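Local coordinates for AclR protein (PDB 2GEY) that probably acts as a hydroxylase in aromatic polyketide antibiotic biosynthesis and has a SnoaL-like fold of the NTF2 clan, at residues A[64-69]-A[76-81]; A[100-105]-A[123-128]. All blocks are in the same frame, centred on the assembly; numbering follows the deposited sequence. Where two conformers were deposited one is given.

Contact 1 of 2, residues A[64-69]-A[76-81]; sequences EVKSIM and ALRITV
Glu64 and Thr80 open an antiparallel hairpin pairing of 64-69 with 76-81 by exchanging two backbone hydrogen bonds, and Met69 and Ala76 do the same at the other end. Between them the register slips by one residue in a classic beta bulge: Lys66 and Ser67 both face Arg78, whose O accepts Lys66 N at 2.7 Å, nearly along the C=O axis, and Ser67 N at 3.3 Å in the carbonyl plane. Arg78 runs out extended and then bends at chi3 (51°), which folds its guanidinium back over the partner strand; Lys66 CB lies over one face of it, 3.3 Å from Arg78 NH1. From there Lys66 curls past the hydroxyl of Thr80, and its NZ bridges to Glu64 OE2 at 3.3 Å, from above the carboxylate plane. In the conformer described, Ser67 OG accepts a hydrogen bond from a water that also donates to Ala76 O. On the other face Ile68 and Leu77 lie side by side, with Ile68 CD1 3.9 Å from Leu77 CD2, and Val65 CG2 touches the same leucine methyl. This apolar face meets helix 3-18, whereas the face with Ser67, Arg78 and Thr80 is largely polar and meets the second subunit. There Thr80 OG1 is hydrogen-bonded to Asp39 OD2 of that subunit, and Glu106 of the second subunit forms a salt bridge with Arg78 NE and, in this conformer, a hydrogen bond with Ser67 OG. Together with a cation-pi contact to Trp118 of that subunit, the salt bridge fixes the Arg78 guanidinium in the dimer interface.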
loop_
_atom_site.group_PDB
_atom_site.type_symbol
_atom_site.label_atom_id
_atom_site.label_comp_id
_atom_site.label_asym_id
_atom_site.label_seq_id
_atom_site.Cartn_x
_atom_site.Cartn_y
_atom_site.Cartn_z
ATOM N N GLU A 64 9.556 -8.068 -8.318
ATOM C CA GLU A 64 10.546 -8.335 -7.290
ATOM C C GLU A 64 9.827 -8.514 -5.964
ATOM O O GLU A 64 9.121 -7.609 -5.509
ATOM C CB GLU A 64 11.552 -7.199 -7.161
ATOM C CG GLU A 64 12.620 -7.508 -6.116
ATOM C CD GLU A 64 13.552 -6.354 -5.822
ATOM O OE1 GLU A 64 13.387 -5.266 -6.412
ATOM O OE2 GLU A 64 14.450 -6.537 -4.964
ATOM N N VAL A 65 10.002 -9.682 -5.349
ATOM C CA VAL A 65 9.399 -9.939 -4.043
ATOM C C VAL A 65 10.283 -9.306 -2.966
ATOM O O VAL A 65 11.418 -9.735 -2.722
ATOM C CB VAL A 65 9.178 -11.452 -3.798
ATOM C CG1 VAL A 65 8.589 -11.696 -2.414
ATOM C CG2 VAL A 65 8.284 -12.027 -4.900
ATOM N N LYS A 66 9.773 -8.251 -2.352
ATOM C CA LYS A 66 10.494 -7.555 -1.288
ATOM C C LYS A 66 10.325 -8.264 0.047
ATOM O O LYS A 66 11.224 -8.245 0.906
ATOM C CB LYS A 66 9.997 -6.115 -1.167
ATOM C CG LYS A 66 10.089 -5.284 -2.448
ATOM C CD LYS A 66 11.495 -5.187 -3.013
ATOM C CE LYS A 66 12.441 -4.437 -2.121
ATOM N NZ LYS A 66 13.758 -4.161 -2.809
ATOM N N SER A 67 9.152 -8.846 0.251
ATOM C CA SER A 67 8.897 -9.623 1.455
ATOM C C SER A 67 7.790 -10.633 1.202
ATOM O O SER A 67 6.911 -10.416 0.378
ATOM C CB SER A 67 8.519 -8.713 2.635
ATOM O OG SER A 67 7.134 -8.401 2.631
ATOM N N ILE A 68 7.869 -11.750 1.916
ATOM C CA ILE A 68 6.849 -12.788 1.860
ATOM C C ILE A 68 6.583 -13.257 3.294
ATOM O O ILE A 68 7.502 -13.333 4.114
ATOM C CB ILE A 68 7.232 -13.937 0.879
ATOM C CG1 ILE A 68 6.103 -14.956 0.784
ATOM C CG2 ILE A 68 8.558 -14.618 1.261
ATOM C CD1 ILE A 68 6.217 -15.864 -0.431
ATOM N N MET A 69 5.315 -13.489 3.607
ATOM C CA MET A 69 4.910 -13.854 4.945
ATOM C C MET A 69 3.797 -14.866 4.823
ATOM O O MET A 69 3.019 -14.803 3.882
ATOM C CB MET A 69 4.407 -12.609 5.670
ATOM C CG MET A 69 4.069 -12.803 7.114
ATOM S SD MET A 69 3.495 -11.259 7.864
ATOM C CE MET A 69 4.835 -10.159 7.397
ATOM N N ALA A 76 1.159 -13.556 2.143
ATOM C CA ALA A 76 1.177 -12.172 1.654
ATOM C C ALA A 76 2.557 -11.842 1.085
ATOM O O ALA A 76 3.586 -12.186 1.687
ATOM C CB ALA A 76 0.828 -11.200 2.770
ATOM N N LEU A 77 2.566 -11.173 -0.062
ATOM C CA LEU A 77 3.794 -10.811 -0.752
ATOM C C LEU A 77 3.776 -9.319 -0.989
ATOM O O LEU A 77 2.798 -8.797 -1.531
ATOM C CB LEU A 77 3.901 -11.505 -2.104
ATOM C CG LEU A 77 3.932 -13.036 -2.040
ATOM C CD1 LEU A 77 2.519 -13.585 -2.080
ATOM C CD2 LEU A 77 4.734 -13.583 -3.188
ATOM N N ARG A 78 4.844 -8.652 -0.592
ATOM C CA ARG A 78 5.053 -7.253 -0.925
ATOM C C ARG A 78 5.979 -7.239 -2.139
ATOM O O ARG A 78 7.106 -7.746 -2.084
ATOM C CB ARG A 78 5.671 -6.497 0.253
ATOM C CG ARG A 78 5.893 -5.012 -0.034
ATOM C CD ARG A 78 6.131 -4.200 1.233
ATOM N NE ARG A 78 7.180 -4.777 2.073
ATOM C CZ ARG A 78 8.482 -4.567 1.913
ATOM N NH1 ARG A 78 8.939 -3.787 0.959
ATOM N NH2 ARG A 78 9.339 -5.142 2.732
ATOM N N ILE A 79 5.489 -6.647 -3.221
ATOM C CA ILE A 79 6.106 -6.763 -4.531
ATOM C C ILE A 79 6.319 -5.390 -5.162
ATOM O O ILE A 79 5.444 -4.525 -5.081
ATOM C CB ILE A 79 5.211 -7.611 -5.457
ATOM C CG1 ILE A 79 5.137 -9.053 -4.935
ATOM C CG2 ILE A 79 5.717 -7.574 -6.903
ATOM C CD1 ILE A 79 4.006 -9.863 -5.501
ATOM N N THR A 80 7.476 -5.211 -5.793
ATOM C CA THR A 80 7.745 -4.052 -6.628
ATOM C C THR A 80 7.777 -4.513 -8.077
ATOM O O THR A 80 8.465 -5.483 -8.414
ATOM C CB THR A 80 9.077 -3.395 -6.245
ATOM O OG1 THR A 80 8.984 -2.914 -4.896
ATOM C CG2 THR A 80 9.416 -2.230 -7.198
ATOM N N VAL A 81 7.006 -3.835 -8.918
ATOM C CA VAL A 81 6.965 -4.132 -10.346
ATOM C C VAL A 81 7.761 -3.077 -11.094
ATOM O O VAL A 81 7.635 -1.882 -10.808
ATOM C CB VAL A 81 5.523 -4.149 -10.890
ATOM C CG1 VAL A 81 5.519 -4.523 -12.375
ATOM C CG2 VAL A 81 4.664 -5.119 -10.088
HETATM O O HOH W 1 4.908 -9.883 3.132
#

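Contact 2 of 2, residues A[100-105]-A[123-128]; sequences SWHLVE and MRPLLV
Trp101 and Met123 meet through a methyl group set over an indole face. Met123 CE sits 3.4 Å from the centroid of the five-membered ring of Trp101 and only 8° off its normal, a CH-pi contact, while SD stands farther out above the same face at 5.0 Å, so the thioether also makes a long Met-aromatic contact. Met123 was modelled in two conformers, and in this one bends at chi2 and chi3 (90°) turn its methyl onto the ring. Leu126 CD2 approaches the six-membered part of the indole obliquely, 3.8 Å from Trp101 CE3. Its side chain and that of Met123 both run alongside Trp101, pointing the same way, and together they follow the ring system from pyrrole to benzene part. With CG set between the backbone N and the carbonyl carbon (chi1 65°), the indole is laid so that one face of its five-membered ring is presented to Met123 CE; Phe58 and Ile121 also pack on it.

Beside this cluster, Pro125 turns its ring to the strand. Its CB rests 3.5 Å from Ser100 O, and its CG meets the edge of the His102 imidazole, 4.0 Å from CD2. Elsewhere on that ring, His102 ND1 is hydrogen-bonded to Thr80 OG1. Met123 occupies the N-cap position, and its O accepts Leu127 N in the first turn.

The two segments are therefore held by dispersion and, at least in this methionine conformer, CH-pi forces rather than by polar bonds. A tetraethylene glycol molecule, probably from the crystallisation liquor, lies against the Met123 side chain, consistent with Met123 bordering a pocket.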
loop_
_atom_site.group_PDB
_atom_site.type_symbol
_atom_site.label_atom_id
_atom_site.label_comp_id
_atom_site.label_asym_id
_atom_site.label_seq_id
_atom_site.Cartn_x
_atom_site.Cartn_y
_atom_site.Cartn_z
ATOM N N SER A 100 7.494 1.963 -12.633
ATOM C CA SER A 100 7.430 1.093 -11.467
ATOM C C SER A 100 6.134 1.304 -10.690
ATOM O O SER A 100 5.498 2.372 -10.760
ATOM C CB SER A 100 8.633 1.332 -10.547
ATOM O OG SER A 100 8.587 2.642 -9.989
ATOM N N TRP A 101 5.743 0.278 -9.947
ATOM C CA TRP A 101 4.702 0.418 -8.955
ATOM C C TRP A 101 4.880 -0.644 -7.876
ATOM O O TRP A 101 5.810 -1.453 -7.939
ATOM C CB TRP A 101 3.296 0.418 -9.589
ATOM C CG TRP A 101 2.853 -0.834 -10.253
ATOM C CD1 TRP A 101 2.104 -1.827 -9.703
ATOM C CD2 TRP A 101 3.077 -1.207 -11.616
ATOM N NE1 TRP A 101 1.863 -2.807 -10.626
ATOM C CE2 TRP A 101 2.443 -2.450 -11.815
ATOM C CE3 TRP A 101 3.748 -0.609 -12.689
ATOM C CZ2 TRP A 101 2.463 -3.111 -13.045
ATOM C CZ3 TRP A 101 3.777 -1.265 -13.901
ATOM C CH2 TRP A 101 3.136 -2.508 -14.070
ATOM N N HIS A 102 4.029 -0.592 -6.865
ATOM C CA HIS A 102 4.211 -1.404 -5.667
ATOM C C HIS A 102 2.877 -1.971 -5.278
ATOM O O HIS A 102 1.847 -1.322 -5.445
ATOM C CB HIS A 102 4.777 -0.548 -4.533
ATOM C CG HIS A 102 5.989 0.233 -4.933
ATOM N ND1 HIS A 102 7.263 -0.288 -4.871
ATOM C CD2 HIS A 102 6.114 1.477 -5.453
ATOM C CE1 HIS A 102 8.122 0.609 -5.318
ATOM N NE2 HIS A 102 7.453 1.692 -5.672
ATOM N N LEU A 103 2.876 -3.194 -4.770
ATOM C CA LEU A 103 1.632 -3.813 -4.345
ATOM C C LEU A 103 1.872 -4.844 -3.260
ATOM O O LEU A 103 2.992 -5.310 -3.083
ATOM C CB LEU A 103 0.941 -4.458 -5.546
ATOM C CG LEU A 103 1.783 -5.482 -6.319
ATOM C CD1 LEU A 103 1.463 -6.884 -5.873
ATOM C CD2 LEU A 103 1.579 -5.348 -7.817
ATOM N N VAL A 104 0.806 -5.181 -2.550
ATOM C CA VAL A 104 0.795 -6.323 -1.664
ATOM C C VAL A 104 -0.326 -7.228 -2.155
ATOM O O VAL A 104 -1.455 -6.778 -2.385
ATOM C CB VAL A 104 0.587 -5.942 -0.180
ATOM C CG1 VAL A 104 0.411 -7.207 0.680
ATOM C CG2 VAL A 104 1.756 -5.118 0.317
ATOM N N GLU A 105 -0.005 -8.504 -2.346
ATOM C CA GLU A 105 -1.002 -9.506 -2.681
ATOM C C GLU A 105 -1.149 -10.440 -1.499
ATOM O O GLU A 105 -0.151 -10.878 -0.940
ATOM C CB GLU A 105 -0.569 -10.312 -3.902
ATOM C CG GLU A 105 -0.561 -9.477 -5.169
ATOM C CD GLU A 105 -0.342 -10.279 -6.420
ATOM O OE1 GLU A 105 0.839 -10.411 -6.829
ATOM O OE2 GLU A 105 -1.343 -10.760 -7.013
ATOM N N MET A 123 -0.269 2.577 -7.349
ATOM C CA MET A 123 0.120 2.959 -8.704
ATOM C C MET A 123 0.629 4.400 -8.776
ATOM O O MET A 123 0.927 4.914 -9.854
ATOM C CB MET A 123 -1.059 2.797 -9.656
ATOM C CG MET A 123 -1.593 1.380 -9.754
ATOM S SD MET A 123 -1.760 0.858 -11.459
ATOM C CE MET A 123 -0.127 0.173 -11.672
ATOM N N ARG A 124 0.762 5.061 -7.629
ATOM C CA ARG A 124 1.189 6.462 -7.638
ATOM C C ARG A 124 2.385 6.750 -8.576
ATOM O O ARG A 124 2.287 7.637 -9.424
ATOM C CB ARG A 124 1.463 6.958 -6.210
ATOM C CG ARG A 124 1.613 8.474 -6.093
ATOM C CD ARG A 124 2.479 8.857 -4.898
ATOM N NE ARG A 124 3.870 8.457 -5.107
ATOM C CZ ARG A 124 4.745 9.124 -5.853
ATOM N NH1 ARG A 124 5.976 8.656 -6.002
ATOM N NH2 ARG A 124 4.414 10.272 -6.438
ATOM N N PRO A 125 3.496 5.989 -8.460
ATOM C CA PRO A 125 4.666 6.293 -9.295
ATOM C C PRO A 125 4.386 6.120 -10.789
ATOM O O PRO A 125 4.915 6.871 -11.614
ATOM C CB PRO A 125 5.721 5.271 -8.839
ATOM C CG PRO A 125 5.204 4.658 -7.611
ATOM C CD PRO A 125 3.727 4.810 -7.603
ATOM N N LEU A 126 3.560 5.135 -11.127
ATOM C CA LEU A 126 3.168 4.919 -12.513
ATOM C C LEU A 126 2.275 6.048 -13.005
ATOM O O LEU A 126 2.424 6.521 -14.137
ATOM C CB LEU A 126 2.445 3.576 -12.663
ATOM C CG LEU A 126 1.950 3.215 -14.068
ATOM C CD1 LEU A 126 3.106 3.168 -15.059
ATOM C CD2 LEU A 126 1.222 1.880 -14.039
ATOM N N LEU A 127 1.344 6.479 -12.159
ATOM C CA LEU A 127 0.450 7.580 -12.523
ATOM C C LEU A 127 1.223 8.865 -12.816
ATOM O O LEU A 127 0.850 9.620 -13.718
ATOM C CB LEU A 127 -0.603 7.819 -11.441
ATOM C CG LEU A 127 -1.621 6.688 -11.255
ATOM C CD1 LEU A 127 -2.361 6.852 -9.931
ATOM C CD2 LEU A 127 -2.598 6.621 -12.422
ATOM N N VAL A 128 2.302 9.098 -12.072
ATOM C CA VAL A 128 3.185 10.231 -12.340
ATOM C C VAL A 128 3.865 10.071 -13.709
ATOM O O VAL A 128 3.885 11.014 -14.506
ATOM C CB VAL A 128 4.229 10.410 -11.215
ATOM C CG1 VAL A 128 5.249 11.487 -11.579
ATOM C CG2 VAL A 128 3.533 10.773 -9.920
#

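In the fold
From the N terminus the chain passes helix 3-18, which lies along one side of the sheet, and reaches strand 62-71. Contact 1 closes the short turn to strand 74-84, making a beta hairpin at one edge of the sheet within this chain. Contact 2 comes later, in series with it, and closes a longer loop: strand 98-110 is followed by strand 113-122, then helix 124-129 returns to the start of 98-110. The two meet where strands 74-84 and 98-110 pair, with Ile79 N 2.8 Å from Leu103 O. Together they link the edge hairpin, the central strands and helix 124-129, and both reach the second subunit.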